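Local coordinates for protein Phikz039 (Pseudomonas phage phikz, PDB 3ZBQ) that is a phage-encoded member of the tubulin-like family, PhuZ, with a nucleotide-binding domain that holds GDP and a tubulin-type C-terminal domain, at residues L116-H119 with L120-G124; Y135-D138 with I139-R142; E152-S155 with S156-V160; S284-D287 with I288-R291. All coordinates share one frame; numbering follows the deposited sequence.

Contact 1: L116-H119 with L120-G124; sequences LVSH and LQQQG
The C-terminal turn of helix 109-122 closes in a Schellman motif, and here His119 meets Gln123 and Ser118 meets Gln122, each pair one helical turn apart. Gln123 folds back on the helix: its chain is bent at chi2 (-52°), which carries Gln123 NE2 over one face of the His119 ring, 3.6 Å from His119 NE2 and offset toward the rim, with ring and amide planes 30° apart. The same Gln123 NE2 donates to His119 O at 3.2 Å; His119 O thus accepts from the Gln123 side chain and, weakly, from Gln123 N. Gly124, at phi 90°, ends the helix, in the crossover between parallel strands 97-103 and 127-133 of the tubulin-like nucleotide-binding domain. On the next face Ser118 OG donates to Gln122 OE1 at 3.0 Å in the carbonyl plane of the amide. Val117 and Gln121 run side by side toward the sheet, Val117 CG1 lying 3.9 Å from Gln121 CD, while Gln121 NE2 is bonded to Ser158 OG of helix 138-158. The backbone bonds of this turn include Leu120 N to Leu116 O, 2.8 Å.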
loop_
_atom_site.group_PDB
_atom_site.type_symbol
_atom_site.label_atom_id
_atom_site.label_comp_id
_atom_site.label_asym_id
_atom_site.label_seq_id
_atom_site.Cartn_x
_atom_site.Cartn_y
_atom_site.Cartn_z
ATOM N N LEU A 116 6.976 -1.385 7.776
ATOM C CA LEU A 116 6.551 -0.267 8.609
ATOM C C LEU A 116 5.156 -0.518 9.165
ATOM O O LEU A 116 4.911 -0.259 10.338
ATOM C CB LEU A 116 6.591 1.065 7.855
ATOM C CG LEU A 116 7.977 1.688 7.676
ATOM C CD1 LEU A 116 7.961 2.755 6.576
ATOM C CD2 LEU A 116 8.480 2.289 8.981
ATOM N N VAL A 117 4.251 -1.033 8.335
ATOM C CA VAL A 117 2.892 -1.334 8.806
ATOM C C VAL A 117 2.944 -2.322 9.960
ATOM O O VAL A 117 2.266 -2.151 10.983
ATOM C CB VAL A 117 2.017 -1.920 7.686
ATOM C CG1 VAL A 117 0.642 -2.311 8.242
ATOM C CG2 VAL A 117 1.850 -0.913 6.578
ATOM N N SER A 118 3.765 -3.354 9.802
ATOM C CA SER A 118 3.900 -4.373 10.835
ATOM C C SER A 118 4.422 -3.776 12.138
ATOM O O SER A 118 3.865 -4.019 13.213
ATOM C CB SER A 118 4.824 -5.498 10.373
ATOM O OG SER A 118 4.838 -6.535 11.337
ATOM N N HIS A 119 5.482 -2.985 12.032
ATOM C CA HIS A 119 6.078 -2.353 13.204
ATOM C C HIS A 119 5.070 -1.429 13.870
ATOM O O HIS A 119 4.888 -1.474 15.084
ATOM C CB HIS A 119 7.322 -1.555 12.820
ATOM C CG HIS A 119 8.024 -0.943 13.989
ATOM N ND1 HIS A 119 9.071 -1.566 14.632
ATOM C CD2 HIS A 119 7.813 0.223 14.647
ATOM C CE1 HIS A 119 9.486 -0.803 15.630
ATOM N NE2 HIS A 119 8.739 0.285 15.661
ATOM N N LEU A 120 4.418 -0.588 13.074
ATOM C CA LEU A 120 3.460 0.373 13.627
ATOM C C LEU A 120 2.288 -0.333 14.304
ATOM O O LEU A 120 1.836 0.077 15.375
ATOM C CB LEU A 120 2.939 1.308 12.534
ATOM C CG LEU A 120 3.903 2.288 11.871
ATOM C CD1 LEU A 120 3.343 2.721 10.523
ATOM C CD2 LEU A 120 4.143 3.496 12.737
ATOM N N GLN A 121 1.779 -1.385 13.666
ATOM C CA GLN A 121 0.629 -2.099 14.208
ATOM C C GLN A 121 0.973 -2.845 15.491
ATOM O O GLN A 121 0.150 -2.931 16.408
ATOM C CB GLN A 121 -0.021 -3.001 13.143
ATOM C CG GLN A 121 -0.717 -2.158 12.074
ATOM C CD GLN A 121 -1.726 -2.903 11.235
ATOM O OE1 GLN A 121 -2.621 -2.280 10.654
ATOM N NE2 GLN A 121 -1.580 -4.225 11.129
ATOM N N GLN A 122 2.202 -3.342 15.580
ATOM C CA GLN A 122 2.661 -3.952 16.827
ATOM C C GLN A 122 2.757 -2.939 17.972
ATOM O O GLN A 122 2.708 -3.321 19.139
ATOM C CB GLN A 122 3.997 -4.672 16.619
ATOM C CG GLN A 122 3.876 -5.920 15.752
ATOM C CD GLN A 122 5.227 -6.502 15.398
ATOM O OE1 GLN A 122 5.559 -6.658 14.225
ATOM N NE2 GLN A 122 6.018 -6.819 16.414
ATOM N N GLN A 123 2.890 -1.655 17.641
ATOM C CA GLN A 123 2.882 -0.589 18.656
ATOM C C GLN A 123 1.465 -0.121 19.000
ATOM O O GLN A 123 1.294 0.765 19.833
ATOM C CB GLN A 123 3.690 0.638 18.197
ATOM C CG GLN A 123 5.029 0.338 17.591
ATOM C CD GLN A 123 5.876 -0.538 18.468
ATOM O OE1 GLN A 123 5.927 -0.348 19.683
ATOM N NE2 GLN A 123 6.549 -1.516 17.858
ATOM N N GLY A 124 0.459 -0.694 18.342
ATOM C CA GLY A 124 -0.929 -0.310 18.566
ATOM C C GLY A 124 -1.440 0.822 17.680
ATOM O O GLY A 124 -2.533 1.338 17.906
#

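Contact 2: Y135-D138 with I139-R142; sequences YDSD and ISLR
Asp138 and Arg142 form a salt bridge one turn apart at the start of helix 138-158, with Asp138 OD2 2.6 Å from Arg142 NH2. The carboxylate oxygen comes to the edge of the guanidinium, near its plane, and the two flat groups are turned 67° against each other. The N-H points poorly at the oxygen (128°), so the hydrogen bond within the ion pair is weak. A water accepts from Arg142 NH2 at 2.7 Å and donates weakly to Asp138 OD1, closing a small bridge beside the direct contact. On another side of the turn, Ser140 OG donates to Asp136 OD1 at 2.7 Å, meeting that oxygen nearly along its C-O bond and tying the preceding loop to the helix. Ser137 is the N-cap: its OG accepts from Ser140 N, a long and weak bond at 3.4 Å though almost straight. With chi1 at 71°, Ser137 OG turns back over the first turn, where it also lies 3.3 Å from Ile139 CG2. The apolar part is small, Tyr135 CB packing against Leu141 CB at 3.9 Å. The side chain of Asp136 is about 5 Å from the bound GDP, whereas Leu141 packs on helix 284-304; from that helix Arg296 and Lys303 also pair with Asp138, and Arg291 bonds the hydroxyl of Tyr135, which reaches Glu168 on strand 163-168 as well.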
loop_
_atom_site.group_PDB
_atom_site.type_symbol
_atom_site.label_atom_id
_atom_site.label_comp_id
_atom_site.label_asym_id
_atom_site.label_seq_id
_atom_site.Cartn_x
_atom_site.Cartn_y
_atom_site.Cartn_z
ATOM N N TYR A 135 1.881 -6.505 -12.926
ATOM C CA TYR A 135 2.210 -7.836 -13.397
ATOM C C TYR A 135 2.749 -7.770 -14.810
ATOM O O TYR A 135 2.442 -8.646 -15.621
ATOM C CB TYR A 135 0.979 -8.740 -13.363
ATOM C CG TYR A 135 -0.286 -8.043 -13.775
ATOM C CD1 TYR A 135 -0.627 -7.898 -15.112
ATOM C CD2 TYR A 135 -1.153 -7.531 -12.814
ATOM C CE1 TYR A 135 -1.796 -7.253 -15.484
ATOM C CE2 TYR A 135 -2.312 -6.888 -13.173
ATOM C CZ TYR A 135 -2.631 -6.747 -14.501
ATOM O OH TYR A 135 -3.806 -6.108 -14.831
ATOM N N ASP A 136 3.544 -6.736 -15.093
ATOM C CA ASP A 136 4.086 -6.535 -16.448
ATOM C C ASP A 136 5.212 -7.496 -16.802
ATOM O O ASP A 136 5.697 -7.498 -17.938
ATOM C CB ASP A 136 4.515 -5.071 -16.686
ATOM C CG ASP A 136 5.743 -4.663 -15.875
ATOM O OD1 ASP A 136 6.012 -5.285 -14.829
ATOM O OD2 ASP A 136 6.446 -3.705 -16.284
ATOM N N SER A 137 5.627 -8.325 -15.850
ATOM C CA SER A 137 6.600 -9.378 -16.136
ATOM C C SER A 137 6.484 -10.463 -15.085
ATOM O O SER A 137 5.785 -10.295 -14.080
ATOM C CB SER A 137 8.033 -8.833 -16.149
ATOM O OG SER A 137 8.457 -8.494 -14.843
ATOM N N ASP A 138 7.175 -11.574 -15.309
ATOM C CA ASP A 138 7.191 -12.659 -14.335
ATOM C C ASP A 138 7.630 -12.184 -12.951
ATOM O O ASP A 138 6.984 -12.493 -11.940
ATOM C CB ASP A 138 8.090 -13.804 -14.807
ATOM C CG ASP A 138 8.169 -14.927 -13.793
ATOM O OD1 ASP A 138 7.111 -15.435 -13.376
ATOM O OD2 ASP A 138 9.295 -15.301 -13.398
ATOM N N ILE A 139 8.709 -11.405 -12.899
ATOM C CA ILE A 139 9.247 -10.952 -11.610
ATOM C C ILE A 139 8.288 -10.002 -10.877
ATOM O O ILE A 139 8.079 -10.131 -9.672
ATOM C CB ILE A 139 10.697 -10.358 -11.740
ATOM C CG1 ILE A 139 11.357 -10.230 -10.355
ATOM C CG2 ILE A 139 10.696 -9.033 -12.513
ATOM C CD1 ILE A 139 12.858 -9.886 -10.403
ATOM N N SER A 140 7.686 -9.057 -11.591
ATOM C CA SER A 140 6.781 -8.114 -10.925
ATOM C C SER A 140 5.482 -8.796 -10.486
ATOM O O SER A 140 4.883 -8.426 -9.467
ATOM C CB SER A 140 6.492 -6.901 -11.809
ATOM O OG SER A 140 5.761 -7.268 -12.959
ATOM N N LEU A 141 5.040 -9.794 -11.246
ATOM C CA LEU A 141 3.868 -10.571 -10.842
ATOM C C LEU A 141 4.204 -11.397 -9.605
ATOM O O LEU A 141 3.404 -11.496 -8.680
ATOM C CB LEU A 141 3.389 -11.466 -11.990
ATOM C CG LEU A 141 2.334 -12.533 -11.659
ATOM C CD1 LEU A 141 1.041 -11.906 -11.094
ATOM C CD2 LEU A 141 2.023 -13.347 -12.900
ATOM N N ARG A 142 5.397 -11.984 -9.594
ATOM C CA ARG A 142 5.897 -12.700 -8.427
ATOM C C ARG A 142 5.951 -11.754 -7.216
ATOM O O ARG A 142 5.567 -12.125 -6.096
ATOM C CB ARG A 142 7.279 -13.275 -8.734
ATOM C CG ARG A 142 7.842 -14.174 -7.659
ATOM C CD ARG A 142 9.301 -14.480 -7.944
ATOM N NE ARG A 142 9.483 -14.939 -9.316
ATOM C CZ ARG A 142 10.648 -14.951 -9.960
ATOM N NH1 ARG A 142 11.750 -14.527 -9.356
ATOM N NH2 ARG A 142 10.706 -15.384 -11.212
HETATM O O HOH W 1 8.524 -16.890 -11.125
#

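Contact 3: E152-S155 with S156-V160; sequences EGVS and SVSKV
Regular i to i+4 bonds run through residues 152-158, from Ser156 N to Glu152 O and from Val157 N to Gly153 O (2.9 Å), before the chain turns out of the helix at Lys159, which has positive phi (62°). This is a Schellman motif at the C-terminal end of helix 138-158, in the beta-alpha-beta crossover from strand 127-133 to strand 163-168: Val160 N reaches back to Ser155 O and Lys159 N to Ser156 O, both weakly. Ser158 carries the main side-chain contact. Its hydroxyl, placed between the backbone N and the carbonyl carbon (chi1 70°), folds back along the helix and donates to Val154 O at 2.7 Å. Ser158 N donates to the same oxygen at 2.9 Å, and the two donors come from opposite faces of the carbonyl plane. One buried serine thus grips Val154 O twice, while its OG also accepts from helix 109-122. Ser155 turns its hydroxyl back to Phe151 O and also meets Met162 N, just ahead of strand 163-168. The valines do little across the turn itself: Val157 rests CG2 against Gly153 O, and Val154 faces helix 109-122, where it packs on Ser118. Glu152 directs its carboxylate to Thr221, near the start of strand 222-227. Past the end of the helix, Val160 O turns back to the last turn, where Ser155 CA makes a CA-H...O contact to it at 3.3 Å, with an angle of 150° at the hydrogen.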
loop_
_atom_site.group_PDB
_atom_site.type_symbol
_atom_site.label_atom_id
_atom_site.label_comp_id
_atom_site.label_asym_id
_atom_site.label_seq_id
_atom_site.Cartn_x
_atom_site.Cartn_y
_atom_site.Cartn_z
ATOM N N GLU A 152 -1.234 -10.610 4.395
ATOM C CA GLU A 152 -1.829 -11.634 5.244
ATOM C C GLU A 152 -0.878 -11.985 6.378
ATOM O O GLU A 152 -1.302 -12.149 7.526
ATOM C CB GLU A 152 -2.156 -12.873 4.409
ATOM C CG GLU A 152 -3.266 -13.756 4.970
ATOM C CD GLU A 152 -4.669 -13.264 4.612
ATOM O OE1 GLU A 152 -4.927 -12.043 4.686
ATOM O OE2 GLU A 152 -5.530 -14.108 4.266
ATOM N N GLY A 153 0.409 -12.086 6.051
ATOM C CA GLY A 153 1.440 -12.369 7.038
ATOM C C GLY A 153 1.578 -11.254 8.063
ATOM O O GLY A 153 1.720 -11.510 9.266
ATOM N N VAL A 154 1.542 -10.007 7.597
ATOM C CA VAL A 154 1.632 -8.864 8.504
ATOM C C VAL A 154 0.386 -8.784 9.399
ATOM O O VAL A 154 0.491 -8.483 10.592
ATOM C CB VAL A 154 1.870 -7.536 7.738
ATOM C CG1 VAL A 154 1.681 -6.332 8.660
ATOM C CG2 VAL A 154 3.274 -7.524 7.111
ATOM N N SER A 155 -0.786 -9.070 8.829
ATOM C CA SER A 155 -2.017 -9.119 9.623
ATOM C C SER A 155 -1.851 -10.118 10.762
ATOM O O SER A 155 -2.200 -9.840 11.922
ATOM C CB SER A 155 -3.210 -9.546 8.758
ATOM O OG SER A 155 -3.457 -8.634 7.702
ATOM N N SER A 156 -1.332 -11.291 10.424
ATOM C CA SER A 156 -1.145 -12.361 11.395
ATOM C C SER A 156 -0.114 -12.021 12.462
ATOM O O SER A 156 -0.377 -12.185 13.648
ATOM C CB SER A 156 -0.760 -13.668 10.701
ATOM O OG SER A 156 -1.768 -14.079 9.798
ATOM N N VAL A 157 1.057 -11.556 12.038
ATOM C CA VAL A 157 2.159 -11.288 12.957
ATOM C C VAL A 157 1.867 -10.104 13.883
ATOM O O VAL A 157 2.158 -10.153 15.087
ATOM C CB VAL A 157 3.481 -11.071 12.186
ATOM C CG1 VAL A 157 4.544 -10.520 13.108
ATOM C CG2 VAL A 157 3.930 -12.387 11.561
ATOM N N SER A 158 1.253 -9.055 13.336
ATOM C CA SER A 158 0.944 -7.873 14.137
ATOM C C SER A 158 -0.368 -8.021 14.894
ATOM O O SER A 158 -0.680 -7.188 15.755
ATOM C CB SER A 158 0.930 -6.595 13.291
ATOM O OG SER A 158 -0.179 -6.552 12.414
ATOM N N LYS A 159 -1.124 -9.075 14.572
ATOM C CA LYS A 159 -2.406 -9.377 15.230
ATOM C C LYS A 159 -3.451 -8.282 15.046
ATOM O O LYS A 159 -4.334 -8.092 15.892
ATOM C CB LYS A 159 -2.195 -9.667 16.716
ATOM C CG LYS A 159 -1.026 -10.603 16.982
ATOM C CD LYS A 159 -0.810 -10.776 18.459
ATOM C CE LYS A 159 0.523 -11.416 18.712
ATOM N NZ LYS A 159 0.671 -11.787 20.143
ATOM N N VAL A 160 -3.342 -7.566 13.932
ATOM C CA VAL A 160 -4.238 -6.469 13.602
ATOM C C VAL A 160 -4.472 -6.583 12.106
ATOM O O VAL A 160 -3.504 -6.690 11.346
ATOM C CB VAL A 160 -3.570 -5.105 13.884
ATOM C CG1 VAL A 160 -4.428 -3.965 13.353
ATOM C CG2 VAL A 160 -3.289 -4.911 15.367
#

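Contact 4: S284-D287 with I288-R291; sequences SIED and IRKR
Ile285 and Ile288 meet on the inner face of helix 284-304, and Glu286 and Arg289 on its outer side. The apolar pair touches through its terminal methyls, Ile285 CD1 to Ile288 CD1 at 4.0 Å. In both residues CG1 lies beside the backbone N, but Ile285 bends again at chi2 whereas Ile288 stays extended, and the chains converge at their ends. Both pack on Ile164 of strand 163-168 and Gln223 of strand 222-227, and Ile288, the buried one, reaches Tyr166 as well. This first part of the long C-terminal helix of the tubulin-like fold thus lies on the central sheet. The outer side is polar and more open. There Arg289 takes Glu286 side-on with two nitrogens: NE donates to Glu286 OE1 at 2.9 Å, almost straight at 174°, and NH2 to Glu286 OE2 at 3.0 Å. Arg289 NH2 uses the syn lone pair of OE2; NE comes to the syn side of OE1 but tilted out of the carboxylate plane, and the carboxylate stands at the guanidinium edge with the planes 32° apart. Glu286 bends at chi2 and Arg289 at chi3, and these bends bring the two ends together across a spacing of three residues. The remaining nitrogen, Arg289 NH1, pairs with Glu293 one turn further on. Lys290 and Asp287 are exposed, and the end of Lys290 runs off from residues 284-287, with long, weak ion pairs to Glu293 and Glu294. The two-nitrogen grip of Glu286, with Glu293 on NH1, probably restrains rotation of the Arg289 guanidinium and largely balances its positive charge within the helix itself.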
loop_
_atom_site.group_PDB
_atom_site.type_symbol
_atom_site.label_atom_id
_atom_site.label_comp_id
_atom_site.label_asym_id
_atom_site.label_seq_id
_atom_site.Cartn_x
_atom_site.Cartn_y
_atom_site.Cartn_z
ATOM N N SER A 284 -13.423 -8.585 -0.890
ATOM C CA SER A 284 -12.838 -8.039 -2.106
ATOM C C SER A 284 -11.386 -8.473 -2.290
ATOM O O SER A 284 -10.881 -8.486 -3.415
ATOM C CB SER A 284 -12.944 -6.514 -2.109
ATOM O OG SER A 284 -14.297 -6.106 -2.210
ATOM N N ILE A 285 -10.717 -8.827 -1.191
ATOM C CA ILE A 285 -9.336 -9.325 -1.267
ATOM C C ILE A 285 -9.237 -10.559 -2.175
ATOM O O ILE A 285 -8.244 -10.742 -2.905
ATOM C CB ILE A 285 -8.769 -9.660 0.138
ATOM C CG1 ILE A 285 -8.587 -8.387 0.963
ATOM C CG2 ILE A 285 -7.449 -10.415 0.044
ATOM C CD1 ILE A 285 -7.780 -7.314 0.249
ATOM N N GLU A 286 -10.266 -11.400 -2.141
ATOM C CA GLU A 286 -10.323 -12.587 -3.005
ATOM C C GLU A 286 -10.231 -12.245 -4.490
ATOM O O GLU A 286 -9.635 -13.000 -5.278
ATOM C CB GLU A 286 -11.603 -13.394 -2.720
ATOM C CG GLU A 286 -11.962 -14.457 -3.763
ATOM C CD GLU A 286 -10.905 -15.542 -3.916
ATOM O OE1 GLU A 286 -10.095 -15.745 -2.982
ATOM O OE2 GLU A 286 -10.884 -16.192 -4.989
ATOM N N ASP A 287 -10.803 -11.109 -4.884
ATOM C CA ASP A 287 -10.733 -10.694 -6.286
ATOM C C ASP A 287 -9.299 -10.408 -6.736
ATOM O O ASP A 287 -8.913 -10.712 -7.877
ATOM C CB ASP A 287 -11.615 -9.473 -6.543
ATOM C CG ASP A 287 -13.080 -9.763 -6.326
ATOM O OD1 ASP A 287 -13.479 -10.949 -6.417
ATOM O OD2 ASP A 287 -13.825 -8.798 -6.056
ATOM N N ILE A 288 -8.514 -9.814 -5.841
ATOM C CA ILE A 288 -7.092 -9.584 -6.101
ATOM C C ILE A 288 -6.354 -10.913 -6.223
ATOM O O ILE A 288 -5.568 -11.119 -7.154
ATOM C CB ILE A 288 -6.427 -8.753 -4.982
ATOM C CG1 ILE A 288 -7.225 -7.473 -4.700
ATOM C CG2 ILE A 288 -4.983 -8.411 -5.353
ATOM C CD1 ILE A 288 -6.648 -6.632 -3.546
ATOM N N ARG A 289 -6.607 -11.815 -5.280
ATOM C CA ARG A 289 -5.947 -13.118 -5.263
ATOM C C ARG A 289 -6.233 -13.881 -6.557
ATOM O O ARG A 289 -5.321 -14.413 -7.219
ATOM C CB ARG A 289 -6.409 -13.933 -4.051
ATOM C CG ARG A 289 -5.588 -15.199 -3.798
ATOM C CD ARG A 289 -6.390 -16.253 -3.016
ATOM N NE ARG A 289 -7.532 -16.741 -3.790
ATOM C CZ ARG A 289 -7.441 -17.640 -4.767
ATOM N NH1 ARG A 289 -6.265 -18.163 -5.088
ATOM N NH2 ARG A 289 -8.525 -18.019 -5.426
ATOM N N LYS A 290 -7.506 -13.898 -6.931
ATOM C CA LYS A 290 -7.955 -14.574 -8.151
ATOM C C LYS A 290 -7.313 -13.966 -9.404
ATOM O O LYS A 290 -6.887 -14.684 -10.316
ATOM C CB LYS A 290 -9.492 -14.517 -8.225
ATOM C CG LYS A 290 -10.099 -15.230 -9.431
ATOM C CD LYS A 290 -9.724 -16.710 -9.455
ATOM C CE LYS A 290 -10.354 -17.413 -10.653
ATOM N NZ LYS A 290 -9.841 -18.797 -10.804
ATOM N N ARG A 291 -7.227 -12.641 -9.441
ATOM C CA ARG A 291 -6.645 -11.937 -10.580
ATOM C C ARG A 291 -5.166 -12.271 -10.760
ATOM O O ARG A 291 -4.691 -12.481 -11.885
ATOM C CB ARG A 291 -6.823 -10.426 -10.403
ATOM C CG ARG A 291 -6.083 -9.558 -11.417
ATOM C CD ARG A 291 -6.580 -9.759 -12.837
ATOM N NE ARG A 291 -5.977 -8.794 -13.761
ATOM C CZ ARG A 291 -6.022 -8.897 -15.087
ATOM N NH1 ARG A 291 -6.647 -9.919 -15.658
ATOM N NH2 ARG A 291 -5.448 -7.978 -15.844
#

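How the contacts relate
Contacts 1 and 3 are partly buried helix ends with the same Schellman closure, on neighbouring crossover helices; they touch, and the packing of Gln122 on Ser158 belongs to that seam. Contact 2, also partly buried, opens the helix that contact 3 closes, their centres about 24 Å apart, so one helix is capped by serine at its start and ended by a backbone turn. Contact 4, the surface one, lies on the C-terminal helix and touches contact 2 through a polar side-chain bond. Salt bridges occur in contacts 2 and 4, whereas contacts 1 and 3 rely across their turns on uncharged amides, hydroxyls and carbonyls. Contact 2 alone approaches the GDP closely.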